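Local coordinates for hypothetical protein yfcE (Escherichia coli, PDB 1SU1) that is of unassigned function but belongs to the calcineurin-like phosphoesterase superfamily and carries two zinc sites, at residues 28-33 with 164-169; 190-195 with 200-205. One frame throughout, in Å; residues are numbered along the deposited sequence.

Contact 1: 28-33 with 164-169. With ZN (zinc ion), chain F.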
loop_
_atom_site.group_PDB
_atom_site.type_symbol
_atom_site.label_atom_id
_atom_site.label_comp_id
_atom_site.label_asym_id
_atom_site.label_seq_id
_atom_site.Cartn_x
_atom_site.Cartn_y
_atom_site.Cartn_z
ATOM N N LEU A 28 10.036 27.790 -6.194
ATOM C CA LEU A 28 9.383 26.938 -5.212
ATOM C C LEU A 28 9.997 27.027 -3.816
ATOM O O LEU A 28 11.198 27.216 -3.667
ATOM C CB LEU A 28 9.444 25.475 -5.668
ATOM C CG LEU A 28 9.056 25.139 -7.111
ATOM C CD1 LEU A 28 9.552 23.730 -7.440
ATOM C CD2 LEU A 28 7.569 25.265 -7.296
ATOM N N MET A 29 9.154 26.868 -2.800
ATOM C CA MET A 29 9.607 26.863 -1.418
ATOM C C MET A 29 9.420 25.439 -0.884
ATOM O O MET A 29 8.422 24.792 -1.180
ATOM C CB MET A 29 8.788 27.840 -0.569
ATOM C CG MET A 29 9.254 27.893 0.887
ATOM S SD MET A 29 8.416 29.176 1.877
ATOM C CE MET A 29 8.851 28.628 3.518
ATOM N N PHE A 30 10.380 24.972 -0.095
ATOM C CA PHE A 30 10.345 23.636 0.491
ATOM C C PHE A 30 10.380 23.659 2.014
ATOM O O PHE A 30 11.145 24.412 2.614
ATOM C CB PHE A 30 11.542 22.801 0.024
ATOM C CG PHE A 30 11.673 22.695 -1.468
ATOM C CD1 PHE A 30 12.240 23.735 -2.204
ATOM C CD2 PHE A 30 11.236 21.550 -2.144
ATOM C CE1 PHE A 30 12.371 23.637 -3.594
ATOM C CE2 PHE A 30 11.359 21.445 -3.526
ATOM C CZ PHE A 30 11.928 22.487 -4.255
ATOM N N ALA A 31 9.553 22.818 2.626
ATOM C CA ALA A 31 9.499 22.666 4.073
ATOM C C ALA A 31 9.440 21.152 4.320
ATOM O O ALA A 31 8.701 20.443 3.632
ATOM C CB ALA A 31 8.251 23.339 4.629
ATOM N N SER A 32 10.198 20.661 5.296
ATOM C CA SER A 32 10.208 19.237 5.590
ATOM C C SER A 32 10.313 18.924 7.081
ATOM O O SER A 32 10.820 19.723 7.863
ATOM C CB SER A 32 11.368 18.556 4.844
ATOM O OG SER A 32 11.354 17.148 5.053
ATOM N N ASP A 33 9.823 17.743 7.456
ATOM C CA ASP A 33 9.855 17.256 8.828
ATOM C C ASP A 33 9.373 18.294 9.861
ATOM O O ASP A 33 10.120 18.695 10.773
ATOM C CB ASP A 33 11.274 16.778 9.150
ATOM C CG ASP A 33 11.709 15.585 8.269
ATOM O OD1 ASP A 33 11.496 14.407 8.663
ATOM O OD2 ASP A 33 12.241 15.827 7.164
ATOM N N PHE A 164 22.311 15.728 -8.510
ATOM C CA PHE A 164 22.343 16.679 -7.409
ATOM C C PHE A 164 21.467 16.186 -6.261
ATOM O O PHE A 164 20.378 15.662 -6.488
ATOM C CB PHE A 164 21.810 18.040 -7.873
ATOM C CG PHE A 164 22.663 18.718 -8.904
ATOM C CD1 PHE A 164 23.889 19.281 -8.553
ATOM C CD2 PHE A 164 22.233 18.809 -10.227
ATOM C CE1 PHE A 164 24.679 19.930 -9.511
ATOM C CE2 PHE A 164 23.010 19.449 -11.192
ATOM C CZ PHE A 164 24.242 20.015 -10.834
ATOM N N HIS A 165 21.947 16.345 -5.033
ATOM C CA HIS A 165 21.171 15.974 -3.850
ATOM C C HIS A 165 20.771 17.279 -3.151
ATOM O O HIS A 165 21.597 18.197 -3.013
ATOM C CB HIS A 165 21.992 15.130 -2.867
ATOM C CG HIS A 165 22.273 13.738 -3.336
ATOM N ND1 HIS A 165 22.654 12.731 -2.474
ATOM C CD2 HIS A 165 22.269 13.189 -4.574
ATOM C CE1 HIS A 165 22.874 11.625 -3.159
ATOM N NE2 HIS A 165 22.647 11.876 -4.437
ATOM N N PHE A 166 19.517 17.362 -2.711
ATOM C CA PHE A 166 19.037 18.547 -2.014
ATOM C C PHE A 166 18.084 18.149 -0.882
ATOM O O PHE A 166 17.081 17.469 -1.124
ATOM C CB PHE A 166 18.330 19.506 -2.980
ATOM C CG PHE A 166 17.801 20.752 -2.309
ATOM C CD1 PHE A 166 18.674 21.697 -1.759
ATOM C CD2 PHE A 166 16.430 20.970 -2.205
ATOM C CE1 PHE A 166 18.183 22.839 -1.114
ATOM C CE2 PHE A 166 15.930 22.107 -1.563
ATOM C CZ PHE A 166 16.811 23.044 -1.017
ATOM N N ASN A 167 18.414 18.576 0.341
ATOM C CA ASN A 167 17.624 18.302 1.543
ATOM C C ASN A 167 17.531 19.598 2.361
ATOM O O ASN A 167 18.540 20.082 2.855
ATOM C CB ASN A 167 18.305 17.203 2.367
ATOM C CG ASN A 167 17.473 16.757 3.563
ATOM O OD1 ASN A 167 16.626 17.505 4.077
ATOM N ND2 ASN A 167 17.729 15.520 4.031
ATOM N N PRO A 168 16.308 20.155 2.532
ATOM C CA PRO A 168 15.983 21.394 3.279
ATOM C C PRO A 168 16.240 21.284 4.761
ATOM O O PRO A 168 16.242 22.285 5.468
ATOM C CB PRO A 168 14.480 21.592 3.054
ATOM C CG PRO A 168 14.232 20.945 1.774
ATOM C CD PRO A 168 15.155 19.725 1.720
ATOM N N GLY A 169 16.460 20.062 5.224
ATOM C CA GLY A 169 16.676 19.836 6.637
ATOM C C GLY A 169 15.305 19.905 7.277
ATOM O O GLY A 169 14.296 20.003 6.563
HETATM ZN ZN ZN F . 11.384 13.546 10.331
HETATM O O HOH W 1 12.660 21.982 5.914
HETATM O O HOH W 2 15.401 16.314 6.411
#
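F166 turns the edge of its ring onto a face of F30, a T-shaped pair that joins the two beta sheets of a calcineurin-like phosphoesterase fold: strand 27-31 belongs to one, strand 163-167 to the other. The ring centroids lie 5.7 Å apart with the planes at 73°, and F166 CE2 stands over the rim of the F30 ring, 4.1 Å from F30 CD1. F166 reaches across because its CG is anti to the backbone N (chi1 180°). P168 comes in obliquely beside F30, its CG 3.7 Å from F30 CB; compact and apolar, the proline suits this buried place between the sheets. Beyond the aromatic layer the contact turns polar. Water 1 accepts from S32 N and donates to G169 O, bridging two backbones that make no direct hydrogen bond. G169 has a positive phi of 77°, which glycine adopts easily, and its N closes an Asx turn on N167 OD1. Water 2 donates to that same OD1 and to D33 OD2. D33, with H35 and H153, binds a zinc ion; its OD2 receives the S32 hydroxyl from above the carboxylate plane, while OD1 meets the metal at 1.9 Å.

Contact 2: 190-195 with 200-205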
loop_
_atom_site.group_PDB
_atom_site.type_symbol
_atom_site.label_atom_id
_atom_site.label_comp_id
_atom_site.label_asym_id
_atom_site.label_seq_id
_atom_site.Cartn_x
_atom_site.Cartn_y
_atom_site.Cartn_z
ATOM N N LEU A 190 19.324 26.006 -5.790
ATOM C CA LEU A 190 18.595 25.424 -4.672
ATOM C C LEU A 190 19.321 25.828 -3.390
ATOM O O LEU A 190 20.515 25.566 -3.245
ATOM C CB LEU A 190 18.565 23.897 -4.786
ATOM C CG LEU A 190 17.572 23.295 -5.789
ATOM C CD1 LEU A 190 17.955 21.851 -6.083
ATOM C CD2 LEU A 190 16.162 23.386 -5.221
ATOM N N SER A 191 18.595 26.430 -2.452
ATOM C CA SER A 191 19.213 26.893 -1.204
ATOM C C SER A 191 18.558 26.415 0.084
ATOM O O SER A 191 17.332 26.382 0.197
ATOM C CB SER A 191 19.224 28.434 -1.165
ATOM O OG SER A 191 19.870 28.995 -2.297
ATOM N N VAL A 192 19.390 26.066 1.060
ATOM C CA VAL A 192 18.914 25.678 2.384
ATOM C C VAL A 192 19.067 26.980 3.195
ATOM O O VAL A 192 20.159 27.545 3.269
ATOM C CB VAL A 192 19.796 24.589 3.018
ATOM C CG1 VAL A 192 19.224 24.186 4.371
ATOM C CG2 VAL A 192 19.867 23.370 2.097
ATOM N N ILE A 193 17.976 27.446 3.795
ATOM C CA ILE A 193 17.957 28.705 4.539
ATOM C C ILE A 193 17.509 28.578 5.989
ATOM O O ILE A 193 16.497 27.939 6.277
ATOM C CB ILE A 193 17.001 29.689 3.853
ATOM C CG1 ILE A 193 17.333 29.762 2.356
ATOM C CG2 ILE A 193 17.073 31.057 4.525
ATOM C CD1 ILE A 193 16.270 30.462 1.518
ATOM N N ALA A 194 18.252 29.204 6.901
ATOM C CA ALA A 194 17.903 29.174 8.329
ATOM C C ALA A 194 16.546 29.841 8.514
ATOM O O ALA A 194 16.279 30.880 7.908
ATOM C CB ALA A 194 18.962 29.893 9.155
ATOM N N LEU A 195 15.686 29.224 9.323
ATOM C CA LEU A 195 14.344 29.752 9.549
ATOM C C LEU A 195 14.297 31.073 10.340
ATOM O O LEU A 195 13.406 31.894 10.100
ATOM C CB LEU A 195 13.469 28.721 10.272
ATOM C CG LEU A 195 12.335 28.055 9.483
ATOM C CD1 LEU A 195 11.344 27.482 10.480
ATOM C CD2 LEU A 195 11.610 29.051 8.578
ATOM N N ILE A 200 21.967 31.827 4.576
ATOM C CA ILE A 200 22.250 30.667 3.740
ATOM C C ILE A 200 23.082 29.586 4.422
ATOM O O ILE A 200 24.245 29.813 4.757
ATOM C CB ILE A 200 23.006 31.073 2.462
ATOM C CG1 ILE A 200 22.284 32.225 1.753
ATOM C CG2 ILE A 200 23.157 29.852 1.553
ATOM C CD1 ILE A 200 20.842 31.948 1.368
ATOM N N ILE A 201 22.492 28.406 4.601
ATOM C CA ILE A 201 23.190 27.284 5.228
ATOM C C ILE A 201 23.941 26.469 4.170
ATOM O O ILE A 201 25.025 25.935 4.424
ATOM C CB ILE A 201 22.188 26.371 5.960
ATOM C CG1 ILE A 201 21.567 27.137 7.133
ATOM C CG2 ILE A 201 22.881 25.101 6.446
ATOM C CD1 ILE A 201 20.441 26.401 7.826
ATOM N N ALA A 202 23.364 26.386 2.975
ATOM C CA ALA A 202 23.967 25.631 1.874
ATOM C C ALA A 202 23.204 25.923 0.596
ATOM O O ALA A 202 22.011 26.215 0.635
ATOM C CB ALA A 202 23.915 24.143 2.180
ATOM N N GLN A 203 23.889 25.875 -0.539
ATOM C CA GLN A 203 23.220 26.124 -1.807
ATOM C C GLN A 203 24.002 25.505 -2.968
ATOM O O GLN A 203 25.223 25.323 -2.891
ATOM C CB GLN A 203 23.011 27.635 -2.026
ATOM C CG GLN A 203 24.278 28.467 -1.967
ATOM C CD GLN A 203 24.034 29.985 -2.113
ATOM O OE1 GLN A 203 24.985 30.759 -2.183
ATOM N NE2 GLN A 203 22.768 30.400 -2.174
ATOM N N VAL A 204 23.293 25.165 -4.040
ATOM C CA VAL A 204 23.944 24.563 -5.195
ATOM C C VAL A 204 23.268 25.051 -6.459
ATOM O O VAL A 204 22.048 25.240 -6.492
ATOM C CB VAL A 204 23.888 22.998 -5.119
ATOM C CG1 VAL A 204 22.437 22.515 -5.149
ATOM C CG2 VAL A 204 24.689 22.379 -6.259
ATOM N N ALA A 205 24.069 25.295 -7.488
ATOM C CA ALA A 205 23.533 25.740 -8.770
ATOM C C ALA A 205 23.432 24.482 -9.630
ATOM O O ALA A 205 24.396 23.728 -9.758
ATOM C CB ALA A 205 24.469 26.739 -9.429
#
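L190 and V204 exchange a pair of backbone hydrogen bonds, L190 N to V204 O and V204 N to L190 O, both 2.9 Å long. Two residues on, V192 N donates to A202 O at 2.7 Å, nearly straight at 175°. I201 N donates to V192 O at 2.8 Å, and A202 N gives the same oxygen a weak second bond. Two residues facing one make this a classic beta bulge, set in the antiparallel hairpin of strands 189-194 and 200-205, part of the six-stranded sheet. The bulge shifts the register by one, so that I193 pairs with I200. A side-chain hydrogen bond crosses at the non-hydrogen-bonded pair S191 and Q203: NE2 of Q203 donates to S191 OG, which lies in the amide plane. Q203 CG sits between its backbone N and carbonyl carbon (chi1 56°), and the chain then runs extended to bring the amide to the small hydroxyl. On the other face, apolar L190, V192, A202 and V204 meet: V192 CG2 lies against A202 CB and V204 CG1 against L190 CB, while F166 of strand 163-167 touches L190. I201, itself a bulge residue at the corner of the chain, sets its CB against the other methyl of V192, CG1, and places CD1 4.0 Å from A194 CB.

Overall arrangement
Contact 1 closes before contact 2 opens along the chain, and their centres lie about 9 Å apart. Both reach the six-stranded mixed sheet, where strand 27-31 and strand 189-194 flank strand 181-186 on its two sides. Contact 1 spans to the second sheet through strand 163-167, whereas contact 2 is a local hairpin within the first. They meet directly: F166 CZ lies 3.6 Å from S191 O, and V192 CG2 packs against F166 CE1. F166 thus belongs to an apolar layer between the sheets that continues from F30 to the hairpin, while D33, at the loop end of 28-33, binds one zinc ion.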